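Local coordinates for Lmo2184 protein (PDB 5JOQ) that probably binds heme as the cell-surface lipoprotein component of an iron-uptake ABC transporter of Listeria monocytogenes, at residues A[42-47]-A[116-121]; A[51-56]-A[137-142]; A[128-133]-A[145-150]. All blocks are in the same frame, centred on the assembly; numbering follows the deposited sequence.

Contact 1: A[42-47]-A[116-121]; sequences VAITEI and DFLDFT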
# COMPACT_ATOMS: atom_id res chain seq x y z
N VAL A 42 17.15 -5.99 -4.10
CA VAL A 42 17.22 -5.69 -5.53
C VAL A 42 18.49 -4.89 -5.85
O VAL A 42 19.22 -5.21 -6.80
CB VAL A 42 15.96 -4.94 -5.99
CG1 VAL A 42 16.14 -4.46 -7.43
CG2 VAL A 42 14.72 -5.83 -5.87
N ALA A 43 18.75 -3.83 -5.07
CA ALA A 43 19.93 -3.00 -5.32
C ALA A 43 21.22 -3.82 -5.31
O ALA A 43 22.11 -3.60 -6.16
CB ALA A 43 20.02 -1.89 -4.28
N ILE A 44 21.38 -4.73 -4.35
CA ILE A 44 22.62 -5.52 -4.30
C ILE A 44 22.69 -6.45 -5.50
O ILE A 44 23.76 -6.65 -6.09
CB ILE A 44 22.74 -6.29 -2.97
CG1 ILE A 44 22.98 -5.31 -1.81
CG2 ILE A 44 23.86 -7.36 -3.03
CD1 ILE A 44 22.62 -5.93 -0.45
N THR A 45 21.54 -7.04 -5.88
CA THR A 45 21.51 -7.95 -7.02
C THR A 45 21.98 -7.26 -8.29
O THR A 45 22.69 -7.85 -9.11
CB THR A 45 20.09 -8.51 -7.22
OG1 THR A 45 19.66 -9.22 -6.05
CG2 THR A 45 20.09 -9.51 -8.36
N GLU A 46 21.57 -6.01 -8.48
CA GLU A 46 22.02 -5.22 -9.64
C GLU A 46 23.52 -4.97 -9.60
O GLU A 46 24.20 -5.00 -10.64
CB GLU A 46 21.25 -3.90 -9.68
CG GLU A 46 19.73 -4.12 -9.92
CD GLU A 46 18.92 -2.82 -9.77
OE1 GLU A 46 19.39 -1.86 -9.11
OE2 GLU A 46 17.80 -2.79 -10.32
N ILE A 47 24.07 -4.72 -8.41
CA ILE A 47 25.52 -4.55 -8.30
C ILE A 47 26.23 -5.85 -8.65
O ILE A 47 27.24 -5.85 -9.36
CB ILE A 47 25.89 -4.03 -6.89
CG1 ILE A 47 25.54 -2.53 -6.80
CG2 ILE A 47 27.40 -4.26 -6.62
CD1 ILE A 47 25.49 -2.00 -5.35
N ASP A 116 27.28 -9.85 5.48
CA ASP A 116 27.91 -8.54 5.33
C ASP A 116 26.80 -7.51 5.15
O ASP A 116 25.96 -7.65 4.25
CB ASP A 116 28.84 -8.56 4.11
CG ASP A 116 29.80 -7.38 4.07
OD1 ASP A 116 29.70 -6.46 4.92
OD2 ASP A 116 30.66 -7.37 3.17
N PHE A 117 26.78 -6.49 6.01
CA PHE A 117 25.76 -5.44 5.94
C PHE A 117 26.40 -4.21 5.31
O PHE A 117 27.20 -3.52 5.94
CB PHE A 117 25.18 -5.15 7.33
CG PHE A 117 24.42 -6.31 7.92
CD1 PHE A 117 23.10 -6.53 7.57
CD2 PHE A 117 25.06 -7.22 8.76
CE1 PHE A 117 22.40 -7.61 8.07
CE2 PHE A 117 24.37 -8.32 9.27
CZ PHE A 117 23.03 -8.50 8.93
N LEU A 118 26.07 -3.98 4.03
CA LEU A 118 26.70 -2.94 3.21
C LEU A 118 26.07 -1.58 3.52
O LEU A 118 24.86 -1.46 3.62
CB LEU A 118 26.48 -3.25 1.74
CG LEU A 118 26.82 -4.71 1.35
CD1 LEU A 118 26.52 -4.95 -0.15
CD2 LEU A 118 28.28 -5.01 1.67
N ASP A 119 26.90 -0.54 3.65
CA ASP A 119 26.40 0.79 4.02
C ASP A 119 25.95 1.52 2.75
O ASP A 119 26.79 2.01 1.97
CB ASP A 119 27.48 1.58 4.76
CG ASP A 119 26.95 2.91 5.29
OD1 ASP A 119 25.84 3.30 4.89
OD2 ASP A 119 27.62 3.54 6.12
N PHE A 120 24.64 1.61 2.54
CA PHE A 120 24.06 2.33 1.40
C PHE A 120 23.39 3.65 1.81
O PHE A 120 22.42 4.11 1.18
CB PHE A 120 23.08 1.41 0.66
CG PHE A 120 23.77 0.32 -0.18
CD1 PHE A 120 25.16 0.14 -0.14
CD2 PHE A 120 23.02 -0.52 -1.00
CE1 PHE A 120 25.80 -0.86 -0.95
CE2 PHE A 120 23.63 -1.52 -1.79
CZ PHE A 120 24.99 -1.69 -1.77
N THR A 121 23.88 4.28 2.89
CA THR A 121 23.26 5.53 3.34
C THR A 121 23.75 6.77 2.58
O THR A 121 23.20 7.84 2.79
CB THR A 121 23.49 5.75 4.84
OG1 THR A 121 24.91 5.74 5.13
CG2 THR A 121 22.80 4.60 5.65

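Contact 2: A[51-56]-A[137-142]; sequences LDLPLV and FDRIEE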
# COMPACT_ATOMS: atom_id res chain seq x y z
N LEU A 51 29.13 -6.57 -11.47
CA LEU A 51 30.40 -7.19 -11.10
C LEU A 51 30.60 -8.55 -11.75
O LEU A 51 31.65 -9.17 -11.52
CB LEU A 51 30.50 -7.32 -9.58
CG LEU A 51 30.54 -5.99 -8.81
CD1 LEU A 51 30.80 -6.23 -7.33
CD2 LEU A 51 31.57 -4.98 -9.37
N ASP A 52 29.63 -9.03 -12.53
CA ASP A 52 29.76 -10.30 -13.24
C ASP A 52 29.98 -11.46 -12.26
O ASP A 52 30.84 -12.33 -12.46
CB ASP A 52 30.89 -10.23 -14.27
CG ASP A 52 30.93 -11.43 -15.22
OD1 ASP A 52 29.93 -12.19 -15.32
OD2 ASP A 52 31.97 -11.61 -15.88
N LEU A 53 29.18 -11.48 -11.18
CA LEU A 53 29.25 -12.51 -10.17
C LEU A 53 28.01 -13.41 -10.21
O LEU A 53 26.89 -12.90 -10.29
CB LEU A 53 29.36 -11.88 -8.78
CG LEU A 53 30.77 -11.33 -8.50
CD1 LEU A 53 30.76 -10.39 -7.31
CD2 LEU A 53 31.76 -12.50 -8.29
N PRO A 54 28.18 -14.73 -10.14
CA PRO A 54 27.01 -15.61 -10.01
C PRO A 54 26.44 -15.53 -8.60
O PRO A 54 27.13 -15.18 -7.63
CB PRO A 54 27.57 -16.99 -10.33
CG PRO A 54 29.00 -16.92 -9.96
CD PRO A 54 29.44 -15.48 -10.16
N LEU A 55 25.15 -15.85 -8.49
CA LEU A 55 24.44 -15.88 -7.22
C LEU A 55 23.79 -17.24 -7.02
O LEU A 55 23.33 -17.87 -7.98
CB LEU A 55 23.36 -14.80 -7.17
CG LEU A 55 23.84 -13.35 -7.26
CD1 LEU A 55 22.64 -12.42 -7.31
CD2 LEU A 55 24.71 -13.00 -6.06
N VAL A 56 23.73 -17.69 -5.75
CA VAL A 56 22.88 -18.83 -5.40
C VAL A 56 21.55 -18.39 -4.79
O VAL A 56 20.60 -19.18 -4.77
CB VAL A 56 23.59 -19.82 -4.44
CG1 VAL A 56 24.86 -20.38 -5.10
CG2 VAL A 56 23.92 -19.18 -3.10
N PHE A 137 35.61 -10.50 -3.89
CA PHE A 137 35.19 -11.55 -4.81
C PHE A 137 35.95 -11.55 -6.13
O PHE A 137 35.44 -12.08 -7.13
CB PHE A 137 33.68 -11.44 -5.04
CG PHE A 137 32.86 -11.67 -3.79
CD1 PHE A 137 32.89 -12.91 -3.15
CD2 PHE A 137 32.04 -10.66 -3.28
CE1 PHE A 137 32.11 -13.16 -2.00
CE2 PHE A 137 31.28 -10.89 -2.13
CZ PHE A 137 31.33 -12.15 -1.49
N ASP A 138 37.16 -10.97 -6.16
CA ASP A 138 38.02 -10.99 -7.35
C ASP A 138 37.33 -10.35 -8.55
O ASP A 138 37.28 -10.91 -9.65
CB ASP A 138 38.45 -12.42 -7.69
CG ASP A 138 39.61 -12.46 -8.70
OD1 ASP A 138 40.13 -11.39 -9.08
OD2 ASP A 138 40.00 -13.57 -9.11
N ARG A 139 36.77 -9.16 -8.34
CA ARG A 139 36.15 -8.38 -9.41
C ARG A 139 36.62 -6.94 -9.34
O ARG A 139 35.84 -6.00 -9.50
CB ARG A 139 34.62 -8.45 -9.35
CG ARG A 139 34.04 -9.86 -9.64
CD ARG A 139 34.35 -10.34 -11.05
NE ARG A 139 33.61 -11.55 -11.40
CZ ARG A 139 34.02 -12.80 -11.18
NH1 ARG A 139 35.18 -13.01 -10.55
NH2 ARG A 139 33.26 -13.85 -11.55
N ILE A 140 37.92 -6.75 -9.09
CA ILE A 140 38.42 -5.40 -8.85
C ILE A 140 38.25 -4.55 -10.11
O ILE A 140 37.85 -3.37 -10.04
CB ILE A 140 39.89 -5.46 -8.39
CG1 ILE A 140 39.99 -6.03 -6.96
CG2 ILE A 140 40.60 -4.09 -8.50
CD1 ILE A 140 41.43 -6.33 -6.49
N GLU A 141 38.57 -5.11 -11.28
CA GLU A 141 38.41 -4.37 -12.53
C GLU A 141 36.95 -3.98 -12.77
O GLU A 141 36.65 -2.83 -13.14
CB GLU A 141 38.96 -5.22 -13.69
CG GLU A 141 40.41 -5.71 -13.45
CD GLU A 141 40.56 -7.15 -12.84
OE1 GLU A 141 39.85 -7.53 -11.85
OE2 GLU A 141 41.43 -7.90 -13.38
N GLU A 142 36.02 -4.91 -12.54
CA GLU A 142 34.61 -4.59 -12.78
C GLU A 142 34.11 -3.52 -11.80
O GLU A 142 33.32 -2.63 -12.18
CB GLU A 142 33.76 -5.85 -12.67
CG GLU A 142 33.95 -6.85 -13.81
CD GLU A 142 35.16 -7.77 -13.60
OE1 GLU A 142 35.91 -7.60 -12.61
OE2 GLU A 142 35.34 -8.64 -14.44
O HOH W 1 33.47 -9.28 -16.37

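Contact 3: A[128-133]-A[145-150]; sequences TEIKNL and KLNKDL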
# COMPACT_ATOMS: atom_id res chain seq x y z
N THR A 128 32.25 2.87 -1.88
CA THR A 128 33.27 2.13 -1.12
C THR A 128 32.87 0.65 -0.99
O THR A 128 33.74 -0.25 -1.06
CB THR A 128 33.45 2.76 0.26
OG1 THR A 128 33.98 4.09 0.10
CG2 THR A 128 34.41 1.91 1.15
N GLU A 129 31.58 0.37 -0.78
CA GLU A 129 31.13 -1.02 -0.69
C GLU A 129 31.34 -1.74 -2.01
O GLU A 129 31.75 -2.91 -2.03
CB GLU A 129 29.66 -1.11 -0.28
CG GLU A 129 29.38 -0.56 1.13
CD GLU A 129 29.98 -1.38 2.29
OE1 GLU A 129 30.71 -2.38 2.06
OE2 GLU A 129 29.72 -0.99 3.44
N ILE A 130 31.13 -1.04 -3.13
CA ILE A 130 31.38 -1.63 -4.45
C ILE A 130 32.87 -1.98 -4.60
O ILE A 130 33.23 -3.09 -5.02
CB ILE A 130 30.89 -0.68 -5.55
CG1 ILE A 130 29.35 -0.68 -5.61
CG2 ILE A 130 31.52 -1.05 -6.91
CD1 ILE A 130 28.74 0.54 -6.46
N LYS A 131 33.74 -1.04 -4.22
CA LYS A 131 35.18 -1.33 -4.21
C LYS A 131 35.48 -2.57 -3.37
O LYS A 131 36.27 -3.44 -3.76
CB LYS A 131 35.93 -0.10 -3.69
CG LYS A 131 37.44 -0.31 -3.46
CD LYS A 131 38.12 1.00 -2.90
CE LYS A 131 39.69 0.85 -2.65
NZ LYS A 131 40.41 2.17 -2.26
N ASN A 132 34.91 -2.64 -2.16
CA ASN A 132 35.25 -3.74 -1.25
C ASN A 132 34.71 -5.09 -1.75
O ASN A 132 35.35 -6.13 -1.58
CB ASN A 132 34.73 -3.41 0.16
CG ASN A 132 35.52 -2.22 0.80
OD1 ASN A 132 36.58 -1.85 0.33
ND2 ASN A 132 34.99 -1.65 1.86
N LEU A 133 33.53 -5.08 -2.39
CA LEU A 133 33.02 -6.30 -3.03
C LEU A 133 33.93 -6.77 -4.15
O LEU A 133 34.16 -7.98 -4.32
CB LEU A 133 31.61 -6.03 -3.60
CG LEU A 133 30.47 -5.88 -2.57
CD1 LEU A 133 29.26 -5.31 -3.27
CD2 LEU A 133 30.18 -7.29 -1.90
N LYS A 145 35.54 -0.04 -12.87
CA LYS A 145 34.76 0.46 -13.99
C LYS A 145 33.39 0.99 -13.53
O LYS A 145 32.94 2.06 -13.95
CB LYS A 145 34.59 -0.68 -15.00
CG LYS A 145 33.62 -0.37 -16.14
CD LYS A 145 34.06 0.85 -16.94
CE LYS A 145 33.29 0.99 -18.27
NZ LYS A 145 31.82 0.84 -18.07
N LEU A 146 32.69 0.23 -12.70
CA LEU A 146 31.37 0.68 -12.26
C LEU A 146 31.48 1.99 -11.49
O LEU A 146 30.71 2.94 -11.72
CB LEU A 146 30.70 -0.39 -11.39
CG LEU A 146 29.34 -0.08 -10.75
CD1 LEU A 146 28.32 0.28 -11.82
CD2 LEU A 146 28.88 -1.33 -9.93
N ASN A 147 32.46 2.08 -10.59
CA ASN A 147 32.63 3.30 -9.81
C ASN A 147 33.04 4.47 -10.68
O ASN A 147 32.65 5.61 -10.42
CB ASN A 147 33.64 3.06 -8.68
CG ASN A 147 32.94 2.57 -7.41
OD1 ASN A 147 31.76 2.83 -7.23
ND2 ASN A 147 33.67 1.87 -6.53
N LYS A 148 33.87 4.23 -11.70
CA LYS A 148 34.25 5.29 -12.64
C LYS A 148 33.01 5.89 -13.29
O LYS A 148 32.88 7.11 -13.42
CB LYS A 148 35.17 4.72 -13.71
CG LYS A 148 35.74 5.73 -14.64
CD LYS A 148 36.61 5.05 -15.69
CE LYS A 148 37.00 6.02 -16.81
NZ LYS A 148 37.79 5.31 -17.86
N ASP A 149 32.10 5.03 -13.75
CA ASP A 149 30.87 5.47 -14.41
C ASP A 149 30.01 6.30 -13.46
O ASP A 149 29.51 7.36 -13.82
CB ASP A 149 30.08 4.27 -14.92
CG ASP A 149 30.74 3.61 -16.14
OD1 ASP A 149 31.63 4.23 -16.77
OD2 ASP A 149 30.35 2.46 -16.48
N LEU A 150 29.77 5.77 -12.25
CA LEU A 150 29.01 6.50 -11.24
C LEU A 150 29.63 7.86 -10.96
O LEU A 150 28.93 8.88 -10.94
CB LEU A 150 28.95 5.69 -9.94
CG LEU A 150 28.10 4.40 -10.00
CD1 LEU A 150 28.31 3.53 -8.71
CD2 LEU A 150 26.63 4.73 -10.19

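Contact 1: A[42-47]-A[116-121]
Phe120 lays one corner of its ring, CE2 and CZ, against three side chains of the helix that starts at Val42. Phe120 CZ lies 3.6 Å from Ile47 CD1, the tightest approach between the two segments. Ile47 and Phe120 reach in from facing sides. Ile44 CG1 meets the same corner, 3.8 Å from Phe120 CE2. Ala43 touches the ring only at its edge, near the ring plane, with Ala43 CB 4.4 Å from Phe120 CE2. Ile44 also serves Leu118. Ile44 CG1 is 3.9 Å from Leu118 CD1, and the two side chains cross at a slant. In Ile44 CG1 is anti to the carbonyl carbon (chi1 -69°), which carries this branch forward to both partners. No hydrogen bond joins the segments, so the contact is purely apolar, and it is largely buried. An Asx turn at Asp119 shapes the chain around Phe120. Helix 42-50 follows strand 37-39 and packs on the small parallel sheet of the N-terminal lobe. Ile44 rests on Leu95 of its middle strand, 93-97, while helix 123-136 touches Phe120 through Met126 and Glu129.

Contact 2: A[51-56]-A[137-142]
A Schellman motif ends helix 42-50, and an arginine from the turn between helices 123-136 and 140-161 grips the chain where it leaves that helix. Asp52 has the positive phi of the motif (60°). Asp52 O takes two bonds, 3.1 Å from Arg139 NE and 3.0 Å from Arg139 NH2. This is a side-on grip on a single atom. The oxygen lies in the guanidinium plane, but both nitrogens reach it from the same face of the carbonyl plane. The bonds are moderately bent, 147° at each hydrogen. A third bond, from Arg139 NH1 to Asp138 O at 3.1 Å, ties the other end of the guanidinium to its own turn. These three bonds, all close to the guanidinium plane, should fix the rotation of the group and keep one face turned to Leu53. A bend at chi2 (-63°) folds the arginine chain back along the turn. Leu53 CD2 is centred over that face, 3.7 Å from Arg139 CZ. The other methyl, Leu53 CD1, reaches Phe137 CB at 3.8 Å. Leu51 packs beside Glu142, with Leu51 CD2 3.8 Å from Glu142 C.

At the outer side one water donates to both Asp52 OD2 and Glu142 OE2. It thereby bridges two acidic groups that would probably repel each other. Asp52 OD1 has its own partner, in a salt bridge with Arg68.

Arg139 is also the N-cap residue of helix 140-161, so the contact joins the end of one helix to the start of another. The loop runs on to strand 57-58. On its inner side Leu53 touches Met48 of helix 42-50, and Phe137 lies on Ile37 of strand 37-39.

Contact 3: A[128-133]-A[145-150]
Ile130 is the first residue of 128-133 to pack substantially on the facing helix, and it carries most of the contact. It points at the other helix and meets three residues there. Ile130 CD1 reaches Leu150 CD1 tip to tip at 3.8 Å. The same methyl, Ile130 CD1, lies 3.9 Å from Leu146 CD2. On the other branch, Ile130 CG2 sits against the amide of Asn147, 3.6 Å from Asn147 ND2. Ile130 and Asn147 lie alongside each other, pointing opposite ways. CG1 of Ile130 is anti to the carbonyl carbon (chi1 -73°) and CG2 is anti to the backbone N. This brings CD1 to the leucine methyls and lays CG2 mainly on the amide, although Ile130 CD1 is also 3.9 Å from Asn147 OD1.

Lys131 comes next and adds little. Lys131 CB is 4.1 Å from Asn147 ND2, and its extended chain leads away from the other helix.

The amide of Asn147 lies against Ile130 while ND2 donates to Gln127 O, one residue before the segment. That bond links the two helices and holds the amide in place.

The two helices pair as an antiparallel helical hairpin, in a region predicted to be coiled coil. The axes of the two six-residue segments run nearly antiparallel, at 164°, with a closest approach of 9.9 Å. Both helices also meet other parts of the fold. Ile130 packs on Ile47 of helix 42-50. From helix 140-161, Leu146 reaches Lys50 of that same helix, and Leu146 and Leu150 lie on the loop at Leu274.

In the fold
The three contacts build one side of the N-terminal lobe in layers. Contact 1 joins helix 42-50 to the end of strand 115-118. Contact 3 pairs the next two helices outside it, and contact 2 closes their turn against the end of helix 42-50. The centres of contacts 1 and 3 are about 12 Å apart. Glu129 connects them, since Glu129 OE2 probably bonds Asp119 N at 2.9 Å. Contacts 2 and 3 share helix 140-161, their centres about 11 Å apart, and touch where Leu51 CD1 lies 3.8 Å from Leu133 CB. Contacts 1 and 2 meet through Thr45 and Leu55. In this family the ligand is expected between the two lobes, so these contacts probably belong to one lobe's framework.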